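Local coordinates for metallo-beta-lactamase domain-containing protein (Thermotoga maritima, PDB 3H3E), which is of unknown function but binds zinc within a metallo-beta-lactamase fold and may act as a metal-dependent hydrolase or a transferase, at residues V49-A54 against L79-K84; H16-D21 against I59-D64; D38-D43 against K128-L133; T231-H236 against A259-E264. The protein carries 2 engineered substitutions. All blocks are in the same frame, centred on the assembly; numbering follows the deposited sequence.

Interaction 1 of 4, residues V49-A54 against L79-K84; sequences VFLKNA and LYLSGK
F50 and L51, neighbours on helix 49-56, are the two residues that meet Y80 and L81 of the loop following helix 72-75. The contact lies on the outer, helix-bearing side of one half of the metallo-beta-lactamase sandwich, and joins that helix to the chain running on into strand 85-89. F50 and L81 come at each other from opposite directions. The phenyl ring presents its edge, with L81 CG almost in the ring plane and 3.9 Å from F50 CZ. L81 CD1 is equally close to F50 CE2, so the branched end of the leucine sits across the far rim of the ring instead of over its face. One face of the same ring is taken by the helix neighbour: L51 CG stands 3.8 Å above the plane of the F50 ring, displaced toward its rim. The F50 ring lies beside L51 because its CG sits between the backbone N and the carbonyl carbon (chi1 75°).

L51 then splits its two methyls between the loop residues. L51 CD2 passes L81 CD2 at 4.1 Å as the two leucines slide by one another in opposite senses. Y80 contributes the base of its side chain, while its ring turns off toward D48. Toward the sheet, F50 also packs on L18 and C19 of strand 13-19, and N114 binds the loop through the carbonyl O of L81 and the N of K84. On the Y80 side, L51 CD1 rests 3.8 Å from Y80 CB, with the carbonyl O of Y80 just as near.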
loop_
_atom_site.group_PDB
_atom_site.type_symbol
_atom_site.label_atom_id
_atom_site.label_comp_id
_atom_site.label_asym_id
_atom_site.label_seq_id
_atom_site.Cartn_x
_atom_site.Cartn_y
_atom_site.Cartn_z
ATOM N N VAL A 49 -0.894 -16.438 2.964
ATOM C CA VAL A 49 0.552 -16.307 2.837
ATOM C C VAL A 49 1.164 -15.374 3.884
ATOM O O VAL A 49 2.185 -15.692 4.477
ATOM C CB VAL A 49 0.964 -15.869 1.424
ATOM C CG1 VAL A 49 2.399 -15.368 1.413
ATOM C CG2 VAL A 49 0.794 -17.022 0.469
ATOM N N PHE A 50 0.545 -14.230 4.125
ATOM C CA PHE A 50 1.058 -13.327 5.143
ATOM C C PHE A 50 1.166 -13.990 6.524
ATOM O O PHE A 50 2.131 -13.755 7.243
ATOM C CB PHE A 50 0.244 -12.025 5.195
ATOM C CG PHE A 50 -1.108 -12.160 5.852
ATOM C CD1 PHE A 50 -2.089 -12.966 5.304
ATOM C CD2 PHE A 50 -1.407 -11.446 7.005
ATOM C CE1 PHE A 50 -3.339 -13.084 5.911
ATOM C CE2 PHE A 50 -2.651 -11.552 7.599
ATOM C CZ PHE A 50 -3.622 -12.382 7.049
ATOM N N LEU A 51 0.191 -14.827 6.883
ATOM C CA LEU A 51 0.181 -15.496 8.188
ATOM C C LEU A 51 1.262 -16.539 8.295
ATOM O O LEU A 51 1.874 -16.722 9.349
ATOM C CB LEU A 51 -1.141 -16.211 8.414
ATOM C CG LEU A 51 -2.300 -15.396 8.963
ATOM C CD1 LEU A 51 -3.583 -16.234 8.940
ATOM C CD2 LEU A 51 -1.964 -14.941 10.358
ATOM N N LYS A 52 1.459 -17.264 7.202
ATOM C CA LYS A 52 2.413 -18.350 7.187
ATOM C C LYS A 52 3.816 -17.777 7.287
ATOM O O LYS A 52 4.658 -18.300 8.019
ATOM C CB LYS A 52 2.233 -19.189 5.937
ATOM C CG LYS A 52 0.893 -19.888 5.882
ATOM C CD LYS A 52 0.967 -21.150 5.034
ATOM C CE LYS A 52 0.310 -20.995 3.667
ATOM N NZ LYS A 52 -0.977 -21.756 3.591
ATOM N N ASN A 53 4.054 -16.676 6.579
ATOM C CA ASN A 53 5.321 -15.957 6.700
ATOM C C ASN A 53 5.522 -15.396 8.095
ATOM O O ASN A 53 6.613 -15.478 8.647
ATOM C CB ASN A 53 5.445 -14.855 5.644
ATOM C CG ASN A 53 5.637 -15.420 4.246
ATOM O OD1 ASN A 53 6.117 -16.547 4.080
ATOM N ND2 ASN A 53 5.252 -14.650 3.236
ATOM N N ALA A 54 4.462 -14.844 8.672
ATOM C CA ALA A 54 4.508 -14.349 10.042
ATOM C C ALA A 54 4.854 -15.456 11.039
ATOM O O ALA A 54 5.695 -15.262 11.919
ATOM C CB ALA A 54 3.205 -13.675 10.407
ATOM N N LEU A 79 -9.853 -12.716 5.248
ATOM C CA LEU A 79 -10.681 -13.902 5.352
ATOM C C LEU A 79 -10.078 -14.909 6.304
ATOM O O LEU A 79 -10.717 -15.895 6.641
ATOM C CB LEU A 79 -10.849 -14.546 3.978
ATOM C CG LEU A 79 -11.532 -13.626 2.966
ATOM C CD1 LEU A 79 -11.727 -14.342 1.635
ATOM C CD2 LEU A 79 -12.848 -13.149 3.527
ATOM N N TYR A 80 -8.844 -14.663 6.721
ATOM C CA TYR A 80 -8.124 -15.579 7.593
ATOM C C TYR A 80 -7.915 -14.992 8.979
ATOM O O TYR A 80 -7.238 -15.586 9.811
ATOM C CB TYR A 80 -6.768 -15.948 6.977
ATOM C CG TYR A 80 -6.899 -16.703 5.683
ATOM C CD1 TYR A 80 -6.820 -18.099 5.656
ATOM C CD2 TYR A 80 -7.135 -16.031 4.485
ATOM C CE1 TYR A 80 -6.959 -18.807 4.469
ATOM C CE2 TYR A 80 -7.276 -16.731 3.288
ATOM C CZ TYR A 80 -7.191 -18.117 3.293
ATOM O OH TYR A 80 -7.320 -18.810 2.121
ATOM N N LEU A 81 -8.488 -13.816 9.217
ATOM C CA LEU A 81 -8.389 -13.163 10.516
ATOM C C LEU A 81 -9.765 -12.980 11.143
ATOM O O LEU A 81 -10.767 -12.887 10.435
ATOM C CB LEU A 81 -7.686 -11.812 10.391
ATOM C CG LEU A 81 -6.266 -11.833 9.816
ATOM C CD1 LEU A 81 -5.777 -10.418 9.603
ATOM C CD2 LEU A 81 -5.299 -12.628 10.710
ATOM N N SER A 82 -9.795 -12.960 12.476
ATOM C CA SER A 82 -10.980 -12.634 13.238
ATOM C C SER A 82 -10.587 -11.642 14.334
ATOM O O SER A 82 -9.461 -11.652 14.841
ATOM C CB SER A 82 -11.582 -13.885 13.888
ATOM O OG SER A 82 -11.671 -14.986 13.006
ATOM N N GLY A 83 -11.528 -10.784 14.700
ATOM C CA GLY A 83 -11.359 -9.905 15.839
ATOM C C GLY A 83 -10.419 -8.739 15.634
ATOM O O GLY A 83 -10.111 -8.019 16.575
ATOM N N LYS A 84 -9.943 -8.549 14.412
ATOM C CA LYS A 84 -9.093 -7.404 14.121
ATOM C C LYS A 84 -9.951 -6.158 14.001
ATOM O O LYS A 84 -11.156 -6.242 13.796
ATOM C CB LYS A 84 -8.302 -7.623 12.827
ATOM C CG LYS A 84 -7.471 -8.903 12.818
ATOM C CD LYS A 84 -6.292 -8.840 13.774
ATOM C CE LYS A 84 -5.731 -10.216 14.026
ATOM N NZ LYS A 84 -4.578 -10.216 14.963
#

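Interaction 2 of 4, residues H16-D21 against I59-D64; sequences HVLCDD and IDLPKD
H16 lies under the end of I59, whose CD1 methyl sits squarely over one face of the imidazole. The methyl is 4.1 Å from the centroid of the H16 ring and only 5° off its normal, a well-centred CH-pi contact. I59 delivers it with an extended chain: CG1 is opposite the carbonyl carbon (chi1 -60°) and CD1 continues outward from there. The second touch is purely aliphatic. L18 and L61 run past each other in opposite directions, and L18 CD1 meets L61 CD2 at 3.6 Å.

H16 and L18 point the same way from strand 13-19, toward the loop that joins helix 49-56 to strand 64-66. In the metallo-beta-lactamase fold this is the helix-covered face of the sheet. L57 touches both H16 and L18, F50 and L51 of the helix back L61, and L41 lies against both leucines. On the sheet side, I59 also packs on L36. The strand itself is set by its neighbour 34-37: H16 pairs with L36, while L18 and C19 both face S34 in a classic beta bulge.

No hydrogen bond links the two segments. The histidine takes part through its pi face and not through either nitrogen, so the loop is held to the strand by dispersion and shape.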
loop_
_atom_site.group_PDB
_atom_site.type_symbol
_atom_site.label_atom_id
_atom_site.label_comp_id
_atom_site.label_asym_id
_atom_site.label_seq_id
_atom_site.Cartn_x
_atom_site.Cartn_y
_atom_site.Cartn_z
ATOM N N HIS A 16 8.261 -5.468 8.335
ATOM C CA HIS A 16 8.381 -6.799 7.742
ATOM C C HIS A 16 7.474 -6.987 6.549
ATOM O O HIS A 16 6.269 -6.819 6.660
ATOM C CB HIS A 16 8.028 -7.879 8.754
ATOM C CG HIS A 16 9.057 -8.079 9.816
ATOM N ND1 HIS A 16 9.098 -7.316 10.964
ATOM C CD2 HIS A 16 10.071 -8.971 9.919
ATOM C CE1 HIS A 16 10.094 -7.729 11.728
ATOM N NE2 HIS A 16 10.701 -8.730 11.117
ATOM N N VAL A 17 8.035 -7.365 5.410
ATOM C CA VAL A 17 7.170 -7.692 4.296
ATOM C C VAL A 17 6.634 -9.096 4.542
ATOM O O VAL A 17 7.391 -10.041 4.626
ATOM C CB VAL A 17 7.900 -7.590 2.945
ATOM C CG1 VAL A 17 7.012 -8.079 1.835
ATOM C CG2 VAL A 17 8.280 -6.154 2.681
ATOM N N LEU A 18 5.327 -9.231 4.707
ATOM C CA LEU A 18 4.759 -10.531 5.027
ATOM C C LEU A 18 4.174 -11.176 3.786
ATOM O O LEU A 18 3.976 -12.373 3.742
ATOM C CB LEU A 18 3.692 -10.401 6.112
ATOM C CG LEU A 18 4.125 -9.970 7.515
ATOM C CD1 LEU A 18 2.977 -10.257 8.464
ATOM C CD2 LEU A 18 5.391 -10.702 7.966
ATOM N N CYS A 19 3.888 -10.377 2.771
ATOM C CA CYS A 19 3.433 -10.932 1.499
ATOM C C CYS A 19 3.843 -10.034 0.331
ATOM O O CYS A 19 3.803 -8.804 0.426
ATOM C CB CYS A 19 1.924 -11.143 1.506
ATOM S SG CYS A 19 1.285 -11.729 -0.063
ATOM N N ASP A 20 4.273 -10.663 -0.755
ATOM C CA ASP A 20 4.734 -9.948 -1.939
ATOM C C ASP A 20 4.871 -10.954 -3.062
ATOM O O ASP A 20 4.813 -12.157 -2.834
ATOM C CB ASP A 20 6.083 -9.275 -1.688
ATOM C CG ASP A 20 6.490 -8.360 -2.816
ATOM O OD1 ASP A 20 5.719 -7.420 -3.109
ATOM O OD2 ASP A 20 7.576 -8.571 -3.405
ATOM N N ASP A 21 5.059 -10.469 -4.278
ATOM C CA ASP A 21 5.152 -11.370 -5.415
ATOM C C ASP A 21 6.462 -12.183 -5.416
ATOM O O ASP A 21 6.486 -13.307 -5.908
ATOM C CB ASP A 21 4.924 -10.611 -6.725
ATOM C CG ASP A 21 3.567 -9.920 -6.773
ATOM O OD1 ASP A 21 3.241 -9.162 -5.845
ATOM O OD2 ASP A 21 2.823 -10.116 -7.746
ATOM N N ILE A 59 6.071 -14.252 14.626
ATOM C CA ILE A 59 5.426 -12.984 14.967
ATOM C C ILE A 59 3.922 -13.107 15.202
ATOM O O ILE A 59 3.207 -13.776 14.448
ATOM C CB ILE A 59 5.611 -11.941 13.859
ATOM C CG1 ILE A 59 7.092 -11.663 13.619
ATOM C CG2 ILE A 59 4.913 -10.654 14.235
ATOM C CD1 ILE A 59 7.358 -11.036 12.275
ATOM N N ASP A 60 3.455 -12.450 16.262
ATOM C CA ASP A 60 2.032 -12.276 16.517
ATOM C C ASP A 60 1.556 -11.004 15.819
ATOM O O ASP A 60 2.159 -9.949 15.985
ATOM C CB ASP A 60 1.789 -12.143 18.013
ATOM C CG ASP A 60 2.201 -13.373 18.775
ATOM O OD1 ASP A 60 1.717 -14.472 18.423
ATOM O OD2 ASP A 60 3.002 -13.236 19.730
ATOM N N LEU A 61 0.484 -11.091 15.039
ATOM C CA LEU A 61 0.010 -9.906 14.337
ATOM C C LEU A 61 -0.782 -9.032 15.286
ATOM O O LEU A 61 -1.403 -9.531 16.228
ATOM C CB LEU A 61 -0.831 -10.259 13.110
ATOM C CG LEU A 61 -0.196 -11.173 12.070
ATOM C CD1 LEU A 61 -1.186 -11.358 10.962
ATOM C CD2 LEU A 61 1.112 -10.614 11.556
ATOM N N PRO A 62 -0.769 -7.719 15.034
ATOM C CA PRO A 62 -1.370 -6.765 15.954
ATOM C C PRO A 62 -2.871 -6.666 15.727
ATOM O O PRO A 62 -3.423 -7.208 14.772
ATOM C CB PRO A 62 -0.706 -5.443 15.565
ATOM C CG PRO A 62 0.124 -5.743 14.306
ATOM C CD PRO A 62 -0.310 -7.061 13.806
ATOM N N LYS A 63 -3.524 -5.955 16.625
ATOM C CA LYS A 63 -4.952 -5.782 16.564
ATOM C C LYS A 63 -5.366 -5.050 15.295
ATOM O O LYS A 63 -6.393 -5.374 14.694
ATOM C CB LYS A 63 -5.409 -4.999 17.794
ATOM C CG LYS A 63 -6.852 -4.596 17.761
ATOM C CD LYS A 63 -7.162 -3.658 18.910
ATOM C CE LYS A 63 -6.043 -2.658 19.114
ATOM N NZ LYS A 63 -6.560 -1.450 19.804
ATOM N N ASP A 64 -4.574 -4.053 14.900
ATOM C CA ASP A 64 -4.988 -3.116 13.854
ATOM C C ASP A 64 -4.474 -3.492 12.483
ATOM O O ASP A 64 -3.270 -3.615 12.259
ATOM C CB ASP A 64 -4.545 -1.684 14.178
ATOM C CG ASP A 64 -5.287 -1.089 15.361
ATOM O OD1 ASP A 64 -6.529 -0.973 15.317
ATOM O OD2 ASP A 64 -4.623 -0.706 16.336
#

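Interaction 3 of 4, residues D38-D43 against K128-L133; sequences DSVLFD and KNMFLL
M130, present as selenomethionine, reaches across to S39 and V40 from strand 130-133; M130 CA lies 9.4 Å from V40 CA. Its CB points at the opposite segment, and CG is set beside the backbone N, opposite the carbonyl carbon (chi1 -76°). The next bond continues nearly straight, so CB and CG serve as the span that carries the selenium over. There SE lies alongside a valine methyl, 4.4 Å from V40 CG1, in a loose apolar contact.

This is sheet-to-sheet packing inside the metallo-beta-lactamase sandwich: strand 40-42 belongs to the sheet that holds strand 13-19, and strand 130-133 to the other, where it lies between 123-127 and 165-170. F42 extends the same interface farther along by packing on L166, and L132 also touches I126 of the adjacent strand 123-127. Past F42, D43 hydrogen-bonds S68 and H74.

Beyond the selenium the chain bends (chi3 -62°), turning the terminal methyl toward the start of strand 40-42. M130 CE comes to 3.8 Å from S39 OG, a methyl against a hydroxyl oxygen at the more exposed edge of the interface.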
loop_
_atom_site.group_PDB
_atom_site.type_symbol
_atom_site.label_atom_id
_atom_site.label_comp_id
_atom_site.label_asym_id
_atom_site.label_seq_id
_atom_site.Cartn_x
_atom_site.Cartn_y
_atom_site.Cartn_z
ATOM N N ASP A 38 5.826 -1.903 12.489
ATOM C CA ASP A 38 5.794 -1.732 13.928
ATOM C C ASP A 38 4.549 -2.405 14.463
ATOM O O ASP A 38 4.427 -3.626 14.418
ATOM C CB ASP A 38 5.801 -0.247 14.295
ATOM C CG ASP A 38 6.630 0.051 15.538
ATOM O OD1 ASP A 38 7.690 -0.590 15.725
ATOM O OD2 ASP A 38 6.222 0.942 16.317
ATOM N N SER A 39 3.602 -1.608 14.930
ATOM C CA SER A 39 2.463 -2.148 15.666
ATOM C C SER A 39 1.174 -2.212 14.854
ATOM O O SER A 39 0.086 -2.347 15.410
ATOM C CB SER A 39 2.217 -1.284 16.892
ATOM O OG SER A 39 2.220 0.084 16.514
ATOM N N VAL A 40 1.287 -2.116 13.540
ATOM C CA VAL A 40 0.100 -2.068 12.712
ATOM C C VAL A 40 0.357 -2.898 11.445
ATOM O O VAL A 40 1.472 -2.925 10.942
ATOM C CB VAL A 40 -0.244 -0.595 12.421
ATOM C CG1 VAL A 40 0.064 -0.234 10.990
ATOM C CG2 VAL A 40 -1.678 -0.331 12.735
ATOM N N LEU A 41 -0.641 -3.625 10.956
ATOM C CA LEU A 41 -0.447 -4.401 9.734
ATOM C C LEU A 41 -1.077 -3.697 8.544
ATOM O O LEU A 41 -2.258 -3.383 8.565
ATOM C CB LEU A 41 -0.996 -5.824 9.875
ATOM C CG LEU A 41 -0.935 -6.749 8.646
ATOM C CD1 LEU A 41 0.489 -7.192 8.277
ATOM C CD2 LEU A 41 -1.800 -7.948 8.889
ATOM N N PHE A 42 -0.269 -3.447 7.516
ATOM C CA PHE A 42 -0.712 -2.752 6.305
ATOM C C PHE A 42 -0.984 -3.771 5.219
ATOM O O PHE A 42 -0.053 -4.378 4.695
ATOM C CB PHE A 42 0.360 -1.770 5.813
ATOM C CG PHE A 42 -0.124 -0.824 4.749
ATOM C CD1 PHE A 42 -0.745 0.371 5.088
ATOM C CD2 PHE A 42 0.042 -1.122 3.410
ATOM C CE1 PHE A 42 -1.197 1.240 4.112
ATOM C CE2 PHE A 42 -0.405 -0.243 2.432
ATOM C CZ PHE A 42 -1.023 0.940 2.796
ATOM N N ASP A 43 -2.260 -3.954 4.895
ATOM C CA ASP A 43 -2.697 -4.946 3.915
ATOM C C ASP A 43 -2.468 -6.406 4.352
ATOM O O ASP A 43 -1.766 -6.681 5.318
ATOM C CB ASP A 43 -2.107 -4.657 2.526
ATOM C CG ASP A 43 -2.781 -3.471 1.846
ATOM O OD1 ASP A 43 -3.743 -2.936 2.430
ATOM O OD2 ASP A 43 -2.356 -3.072 0.741
ATOM N N LYS A 128 0.528 6.844 17.778
ATOM C CA LYS A 128 1.545 7.870 17.868
ATOM C C LYS A 128 2.369 7.924 16.584
ATOM O O LYS A 128 2.958 6.930 16.145
ATOM C CB LYS A 128 2.412 7.729 19.133
ATOM C CG LYS A 128 3.551 6.721 19.079
ATOM C CD LYS A 128 4.637 7.100 20.087
ATOM C CE LYS A 128 5.827 6.153 20.022
ATOM N NZ LYS A 128 5.445 4.756 20.373
ATOM N N ASN A 129 2.348 9.096 15.963
ATOM C CA ASN A 129 3.208 9.377 14.834
ATOM C C ASN A 129 2.825 8.597 13.590
ATOM O O ASN A 129 3.563 8.580 12.612
ATOM C CB ASN A 129 4.673 9.141 15.222
ATOM C CG ASN A 129 5.155 10.114 16.301
ATOM O OD1 ASN A 129 5.125 11.340 16.116
ATOM N ND2 ASN A 129 5.594 9.569 17.436
HETATM N N MSE A 130 1.659 7.961 13.628
HETATM C CA MSE A 130 1.148 7.235 12.476
HETATM C C MSE A 130 -0.145 7.878 11.984
HETATM O O MSE A 130 -1.002 8.251 12.786
HETATM C CB MSE A 130 0.940 5.753 12.812
HETATM C CG MSE A 130 2.244 4.947 12.876
HETATM SE SE MSE A 130 2.033 3.162 12.919
HETATM C CE MSE A 130 1.119 3.044 14.450
ATOM N N PHE A 131 -0.265 8.012 10.663
ATOM C CA PHE A 131 -1.404 8.667 10.030
ATOM C C PHE A 131 -1.826 7.946 8.758
ATOM O O PHE A 131 -0.996 7.450 8.013
ATOM C CB PHE A 131 -1.035 10.094 9.603
ATOM C CG PHE A 131 -0.539 10.949 10.706
ATOM C CD1 PHE A 131 0.808 10.979 11.018
ATOM C CD2 PHE A 131 -1.411 11.749 11.421
ATOM C CE1 PHE A 131 1.272 11.776 12.032
ATOM C CE2 PHE A 131 -0.952 12.542 12.438
ATOM C CZ PHE A 131 0.394 12.557 12.747
ATOM N N LEU A 132 -3.119 7.956 8.480
ATOM C CA LEU A 132 -3.611 7.503 7.196
ATOM C C LEU A 132 -4.001 8.711 6.387
ATOM O O LEU A 132 -4.726 9.577 6.874
ATOM C CB LEU A 132 -4.845 6.637 7.374
ATOM C CG LEU A 132 -4.591 5.178 7.683
ATOM C CD1 LEU A 132 -5.892 4.545 8.132
ATOM C CD2 LEU A 132 -4.021 4.488 6.451
ATOM N N LEU A 133 -3.531 8.755 5.146
ATOM C CA LEU A 133 -3.920 9.800 4.225
ATOM C C LEU A 133 -4.851 9.258 3.159
ATOM O O LEU A 133 -4.595 8.208 2.578
ATOM C CB LEU A 133 -2.689 10.446 3.595
ATOM C CG LEU A 133 -2.209 11.613 4.457
ATOM C CD1 LEU A 133 -1.557 11.065 5.703
ATOM C CD2 LEU A 133 -1.268 12.490 3.676
#

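Interaction 4 of 4, residues T231-H236 against A259-E264; sequences TVVPCH and AGLKLE
V233 has CG1 opposite its backbone N (chi1 -173°) and L261 places CG in the same way (chi1 -176°), and these two choices aim the side chains at each other across the gap. They meet tip to tip, V233 CG1 lying 3.8 Å from L261 CD2. The other valine methyl serves a second leucine: CG2 of V233, beside the backbone N, is 4.3 Å from CD1 of L263. One valine thus touches two leucines, which flank the intervening K262 on strand 262-265 and its approach.

The two strands belong to different sheets of the metallo-beta-lactamase sandwich. Strand 231-235 runs within one, whereas 262-265 forms the edge of the other and pairs with strand 13-19. Each side is backed by its own sheet, V233 packing on V204 of strand 200-204 and L261 on V17 of strand 13-19. K262 and E264 point off the interface; their ends form a salt bridge, K262 NZ to E264 OE1 at 3.6 Å, although E264 is poorly ordered.

Farther along, a disulfide from C235 to C257 ties segment 231-236 covalently to the chain leading to A259, and H236 hydrogen-bonds D21. With D73 and H74, H236 turns donor atoms toward one point, a pattern consistent with a second metal site, as in two-metal relatives.

Across the segments themselves only methyl groups touch. The contact is therefore nonpolar and without directional bonds, as suits buried residues between two sheets, while the charged pair stays on the outer side.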
loop_
_atom_site.group_PDB
_atom_site.type_symbol
_atom_site.label_atom_id
_atom_site.label_comp_id
_atom_site.label_asym_id
_atom_site.label_seq_id
_atom_site.Cartn_x
_atom_site.Cartn_y
_atom_site.Cartn_z
ATOM N N THR A 231 15.375 6.756 0.376
ATOM C CA THR A 231 15.357 5.315 0.103
ATOM C C THR A 231 14.009 4.898 -0.444
ATOM O O THR A 231 12.982 5.340 0.059
ATOM C CB THR A 231 15.565 4.495 1.381
ATOM O OG1 THR A 231 16.690 4.995 2.103
ATOM C CG2 THR A 231 15.783 3.019 1.064
ATOM N N VAL A 232 14.017 4.034 -1.459
ATOM C CA VAL A 232 12.784 3.489 -2.026
ATOM C C VAL A 232 12.816 1.961 -2.102
ATOM O O VAL A 232 13.804 1.366 -2.511
ATOM C CB VAL A 232 12.451 4.093 -3.416
ATOM C CG1 VAL A 232 11.133 3.547 -3.939
ATOM C CG2 VAL A 232 12.358 5.600 -3.317
ATOM N N VAL A 233 11.714 1.346 -1.685
ATOM C CA VAL A 233 11.554 -0.098 -1.658
ATOM C C VAL A 233 10.271 -0.442 -2.415
ATOM O O VAL A 233 9.178 -0.471 -1.835
ATOM C CB VAL A 233 11.430 -0.588 -0.199
ATOM C CG1 VAL A 233 11.438 -2.111 -0.126
ATOM C CG2 VAL A 233 12.537 0.002 0.644
ATOM N N PRO A 234 10.393 -0.683 -3.726
ATOM C CA PRO A 234 9.236 -0.902 -4.603
ATOM C C PRO A 234 8.792 -2.359 -4.635
ATOM O O PRO A 234 9.596 -3.234 -4.959
ATOM C CB PRO A 234 9.763 -0.484 -5.985
ATOM C CG PRO A 234 11.196 -0.022 -5.770
ATOM C CD PRO A 234 11.647 -0.624 -4.488
ATOM N N CYS A 235 7.527 -2.611 -4.324
ATOM C CA CYS A 235 7.020 -3.976 -4.232
ATOM C C CYS A 235 5.865 -4.235 -5.185
ATOM O O CYS A 235 5.404 -3.316 -5.847
ATOM C CB CYS A 235 6.521 -4.232 -2.817
ATOM S SG CYS A 235 7.627 -3.725 -1.529
ATOM N N HIS A 236 5.405 -5.487 -5.245
ATOM C CA HIS A 236 4.062 -5.798 -5.743
ATOM C C HIS A 236 3.846 -5.319 -7.180
ATOM O O HIS A 236 4.585 -5.712 -8.091
ATOM C CB HIS A 236 3.023 -5.189 -4.780
ATOM C CG HIS A 236 1.615 -5.646 -5.012
ATOM N ND1 HIS A 236 1.295 -6.944 -5.347
ATOM C CD2 HIS A 236 0.436 -4.976 -4.930
ATOM C CE1 HIS A 236 -0.019 -7.047 -5.482
ATOM N NE2 HIS A 236 -0.565 -5.868 -5.238
ATOM N N ALA A 259 9.100 -11.087 0.091
ATOM C CA ALA A 259 8.348 -11.546 1.261
ATOM C C ALA A 259 9.193 -11.732 2.533
ATOM O O ALA A 259 8.746 -11.422 3.625
ATOM C CB ALA A 259 7.569 -12.806 0.944
ATOM N N GLY A 260 10.412 -12.221 2.428
ATOM C CA GLY A 260 11.211 -12.255 3.641
ATOM C C GLY A 260 11.615 -10.912 4.268
ATOM O O GLY A 260 11.898 -10.835 5.462
ATOM N N LEU A 261 11.650 -9.853 3.469
ATOM C CA LEU A 261 12.350 -8.613 3.832
ATOM C C LEU A 261 12.050 -7.979 5.206
ATOM O O LEU A 261 10.897 -7.766 5.594
ATOM C CB LEU A 261 12.155 -7.572 2.728
ATOM C CG LEU A 261 12.882 -6.247 2.890
ATOM C CD1 LEU A 261 14.367 -6.493 2.831
ATOM C CD2 LEU A 261 12.461 -5.268 1.810
ATOM N N LYS A 262 13.117 -7.659 5.921
ATOM C CA LYS A 262 13.032 -6.941 7.181
ATOM C C LYS A 262 13.819 -5.616 7.107
ATOM O O LYS A 262 14.994 -5.599 6.737
ATOM C CB LYS A 262 13.565 -7.821 8.314
ATOM C CG LYS A 262 13.667 -7.119 9.666
ATOM C CD LYS A 262 14.492 -7.926 10.664
ATOM C CE LYS A 262 14.789 -7.118 11.924
ATOM N NZ LYS A 262 15.716 -7.822 12.881
ATOM N N LEU A 263 13.165 -4.509 7.452
ATOM C CA LEU A 263 13.813 -3.200 7.473
ATOM C C LEU A 263 13.796 -2.620 8.878
ATOM O O LEU A 263 12.788 -2.694 9.568
ATOM C CB LEU A 263 13.105 -2.226 6.529
ATOM C CG LEU A 263 12.991 -2.552 5.042
ATOM C CD1 LEU A 263 11.815 -1.814 4.425
ATOM C CD2 LEU A 263 14.279 -2.236 4.306
ATOM N N GLU A 264 14.913 -2.038 9.299
ATOM C CA GLU A 264 15.004 -1.416 10.618
ATOM C C GLU A 264 15.277 0.065 10.441
ATOM O O GLU A 264 16.081 0.451 9.602
ATOM C CB GLU A 264 16.095 -2.079 11.459
ATOM C CG GLU A 264 15.890 -1.932 12.957
ATOM C CD GLU A 264 16.045 -3.252 13.702
ATOM O OE1 GLU A 264 16.243 -4.291 13.033
ATOM O OE2 GLU A 264 15.957 -3.251 14.952
#

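Interactions 3 and 4 are the buried ones: both join the two sheets of the sandwich, at different strands and with nearest atoms about 7 Å apart. Interactions 1 and 2 are partly buried, lie on the outer side of one of those sheets and meet through helix 49-56, which belongs to interaction 1 and rests on both segments of interaction 2: N53 ND2 is 2.7 Å from L18 O, and A54 O is 2.9 Å from I59 N, both probable hydrogen bonds. Strand 13-19 of interaction 2 also pairs with the 259-264 segment of interaction 4. None of the four has a hydrogen bond across its segments. Aromatic rings take part outside, by edge in interaction 1 and by face in interaction 2; between the sheets, aliphatic methyls and a selenomethionine do the work.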